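PDB 6CTH: concanavalin A-like lectin protein kinase family protein from Theobroma cacao, which probably phosphorylates protein substrates using ATP, as a plant lectin receptor-like kinase, its kinase domain here holding magnesium and an oxindole inhibitor. Local coordinates for residues M184-C188 with P272-R277. Residues are numbered along the deposited sequence; the frame is centred on the assembly and turned at random.
Sequences MAPEC and PSHNLR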
ATOM      1  N   MET A 184      10.680  -2.765  -3.622  1.00 32.41           N
ATOM      2  CA  MET A 184      11.483  -1.814  -4.347  1.00 32.70           C
ATOM      3  C   MET A 184      11.991  -2.385  -5.646  1.00 32.86           C
ATOM      4  O   MET A 184      12.599  -3.486  -5.676  1.00 32.28           O
ATOM      5  CB  MET A 184      12.619  -1.312  -3.475  1.00 33.51           C
ATOM      6  CG  MET A 184      12.176  -0.390  -2.352  1.00 33.84           C
ATOM      7  SD  MET A 184      13.509  -0.056  -1.178  1.00 34.65           S
ATOM      8  CE  MET A 184      14.450   1.198  -2.005  1.00 34.88           C
ATOM      9  N   ALA A 185      11.714  -1.687  -6.748  1.00 31.85           N
ATOM     10  CA  ALA A 185      12.176  -2.109  -8.058  1.00 32.36           C
ATOM     11  C   ALA A 185      13.697  -2.168  -8.140  1.00 33.05           C
ATOM     12  O   ALA A 185      14.381  -1.380  -7.479  1.00 33.09           O
ATOM     13  CB  ALA A 185      11.651  -1.132  -9.139  1.00 32.17           C
ATOM     14  N   PRO A 186      14.239  -3.078  -8.971  1.00 34.21           N
ATOM     15  CA  PRO A 186      15.710  -3.190  -8.975  1.00 35.26           C
ATOM     16  C   PRO A 186      16.497  -1.929  -9.320  1.00 35.63           C
ATOM     17  O   PRO A 186      17.554  -1.697  -8.693  1.00 35.26           O
ATOM     18  CB  PRO A 186      16.009  -4.327  -9.989  1.00 35.48           C
ATOM     19  CG  PRO A 186      14.760  -4.554 -10.697  1.00 36.12           C
ATOM     20  CD  PRO A 186      13.602  -4.049  -9.866  1.00 34.55           C
ATOM     21  N   GLU A 187      15.986  -1.139 -10.272  1.00 36.72           N
ATOM     22  CA  GLU A 187      16.607   0.112 -10.630  1.00 38.02           C
ATOM     23  C   GLU A 187      16.651   1.132  -9.460  1.00 39.15           C
ATOM     24  O   GLU A 187      17.491   2.013  -9.480  1.00 40.10           O
ATOM     25  CB  GLU A 187      16.017   0.717 -11.919  1.00 38.31           C
ATOM     26  CG  GLU A 187      14.641   1.371 -11.755  1.00 37.04           C
ATOM     27  CD  GLU A 187      13.470   0.412 -11.805  1.00 36.50           C
ATOM     28  OE1 GLU A 187      13.677  -0.854 -11.953  1.00 35.31           O
ATOM     29  OE2 GLU A 187      12.313   0.943 -11.715  1.00 35.05           O
ATOM     30  N   CYS A 188      15.782   1.007  -8.450  1.00 40.57           N
ATOM     31  CA  CYS A 188      15.917   1.841  -7.237  1.00 41.57           C
ATOM     32  C   CYS A 188      17.268   1.659  -6.631  1.00 43.30           C
ATOM     33  O   CYS A 188      17.910   2.647  -6.255  1.00 43.35           O
ATOM     34  CB  CYS A 188      14.926   1.475  -6.132  1.00 43.22           C
ATOM     35  SG  CYS A 188      13.208   1.861  -6.529  1.00 45.65           S
ATOM     36  N   PRO A 272      11.400  -7.039 -14.045  1.00 35.81           N
ATOM     37  CA  PRO A 272      12.688  -6.481 -13.659  1.00 35.94           C
ATOM     38  C   PRO A 272      13.114  -5.266 -14.466  1.00 36.23           C
ATOM     39  O   PRO A 272      13.699  -4.336 -13.904  1.00 36.67           O
ATOM     40  CB  PRO A 272      13.677  -7.664 -13.866  1.00 37.13           C
ATOM     41  CG  PRO A 272      12.804  -8.851 -13.672  1.00 37.22           C
ATOM     42  CD  PRO A 272      11.483  -8.498 -14.278  1.00 37.04           C
ATOM     43  N   SER A 273      12.751  -5.227 -15.739  1.00 36.34           N
ATOM     44  CA  SER A 273      13.119  -4.115 -16.628  1.00 38.38           C
ATOM     45  C   SER A 273      12.030  -3.055 -16.587  1.00 37.16           C
ATOM     46  O   SER A 273      10.895  -3.316 -16.974  1.00 36.15           O
ATOM     47  CB  SER A 273      13.272  -4.553 -18.067  1.00 39.86           C
ATOM     48  OG  SER A 273      14.063  -5.663 -18.042  1.00 42.50           O
ATOM     49  N   HIS A 274      12.364  -1.889 -16.060  1.00 37.94           N
ATOM     50  CA  HIS A 274      11.356  -0.853 -15.898  1.00 38.43           C
ATOM     51  C   HIS A 274      10.679  -0.447 -17.202  1.00 37.88           C
ATOM     52  O   HIS A 274       9.519  -0.109 -17.194  1.00 36.87           O
ATOM     53  CB  HIS A 274      11.918   0.380 -15.179  1.00 40.85           C
ATOM     54  CG  HIS A 274      12.946   1.115 -15.961  1.00 43.46           C
ATOM     55  ND1 HIS A 274      12.615   2.119 -16.847  1.00 46.24           N
ATOM     56  CD2 HIS A 274      14.293   0.997 -15.994  1.00 46.41           C
ATOM     57  CE1 HIS A 274      13.714   2.531 -17.461  1.00 48.61           C
ATOM     58  NE2 HIS A 274      14.748   1.887 -16.940  1.00 49.49           N
ATOM     59  N   ASN A 275      11.395  -0.517 -18.319  1.00 37.89           N
ATOM     60  CA  ASN A 275      10.782  -0.109 -19.602  1.00 39.15           C
ATOM     61  C   ASN A 275       9.693  -1.063 -20.116  1.00 39.00           C
ATOM     62  O   ASN A 275       8.955  -0.703 -21.025  1.00 39.41           O
ATOM     63  CB  ASN A 275      11.864   0.127 -20.670  1.00 40.99           C
ATOM     64  CG  ASN A 275      12.467  -1.147 -21.184  1.00 41.71           C
ATOM     65  OD1 ASN A 275      12.905  -1.970 -20.420  1.00 41.61           O
ATOM     66  ND2 ASN A 275      12.484  -1.312 -22.496  1.00 44.00           N
ATOM     67  N   LEU A 276       9.556  -2.248 -19.532  1.00 37.75           N
ATOM     68  CA  LEU A 276       8.531  -3.193 -19.951  1.00 37.62           C
ATOM     69  C   LEU A 276       7.316  -3.189 -19.071  1.00 36.74           C
ATOM     70  O   LEU A 276       6.382  -3.969 -19.303  1.00 37.26           O
ATOM     71  CB  LEU A 276       9.142  -4.610 -19.964  1.00 37.93           C
ATOM     72  CG  LEU A 276      10.377  -4.832 -20.859  1.00 39.37           C
ATOM     73  CD1 LEU A 276      10.738  -6.331 -20.917  1.00 39.84           C
ATOM     74  CD2 LEU A 276      10.137  -4.336 -22.277  1.00 40.10           C
ATOM     75  N   ARG A 277       7.304  -2.349 -18.018  1.00 35.48           N
ATOM     76  CA  ARG A 277       6.155  -2.273 -17.150  1.00 33.87           C
ATOM     77  C   ARG A 277       5.085  -1.392 -17.770  1.00 33.74           C
ATOM     78  O   ARG A 277       5.405  -0.426 -18.483  1.00 34.05           O
ATOM     79  CB  ARG A 277       6.542  -1.705 -15.768  1.00 32.47           C
ATOM     80  CG  ARG A 277       7.552  -2.586 -15.014  1.00 32.32           C
ATOM     81  CD  ARG A 277       7.989  -1.999 -13.695  1.00 31.83           C
ATOM     82  NE  ARG A 277       9.253  -2.604 -13.286  1.00 32.52           N
ATOM     83  CZ  ARG A 277      10.260  -1.948 -12.743  1.00 32.29           C
ATOM     84  NH1 ARG A 277      10.140  -0.683 -12.377  1.00 31.80           N
ATOM     85  NH2 ARG A 277      11.388  -2.573 -12.552  1.00 32.38           N
TER
HETATM   86  O   HOH W   1      14.685  -1.951 -14.230  1.00 37.52           O
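Glu187 sets CG between its own backbone N and carbonyl carbon (chi1 76°) and bends again at the next bond, while Arg277 reaches out from the other segment with its chain extended from CG to NE, bringing carboxylate and guanidinium together from opposite directions. The salt bridge is bidentate and end-on: Arg277 NH2 donates to Glu187 OE1 at 2.9 Å and Arg277 NH1 to Glu187 OE2 at 2.8 Å. Both oxygens use their syn lone pairs, the bonds are fairly straight, and the two planes lie only 23° apart. This pairing of the glutamate of the Ala-Pro-Glu motif, which closes the activation segment, with an arginine between helix 256-269 and helix 280-287 corresponds to the Glu-Arg ion pair well known from the C-lobe of protein kinases. It ties the end of the activation segment to the loop between these two helices. Arg277 has further partners: NE donates to the carbonyl O of His271, and NH1 makes a weak hydrogen bond to Glu197 O. CA of His274 sits 3.5 Å above the centre of one guanidinium face, and Ala185 CB touches Arg277 NH1 at 3.6 Å. Tyr201 of helix 196-212 packs against Ala185, Pro186 and Arg277. His274 CB also approaches the carboxylate, 3.5 Å from Glu187 OE2. One water bridges the segments, donating to Glu187 OE1 (2.7 Å) and to Pro272 O and accepting from His274 N. OE1 thus receives two donors, the arginine and the water, which would probably favour the charged carboxylate. Alongside, the ring of Pro186 leans on the other backbone, its CG 3.4 Å from Pro272 O.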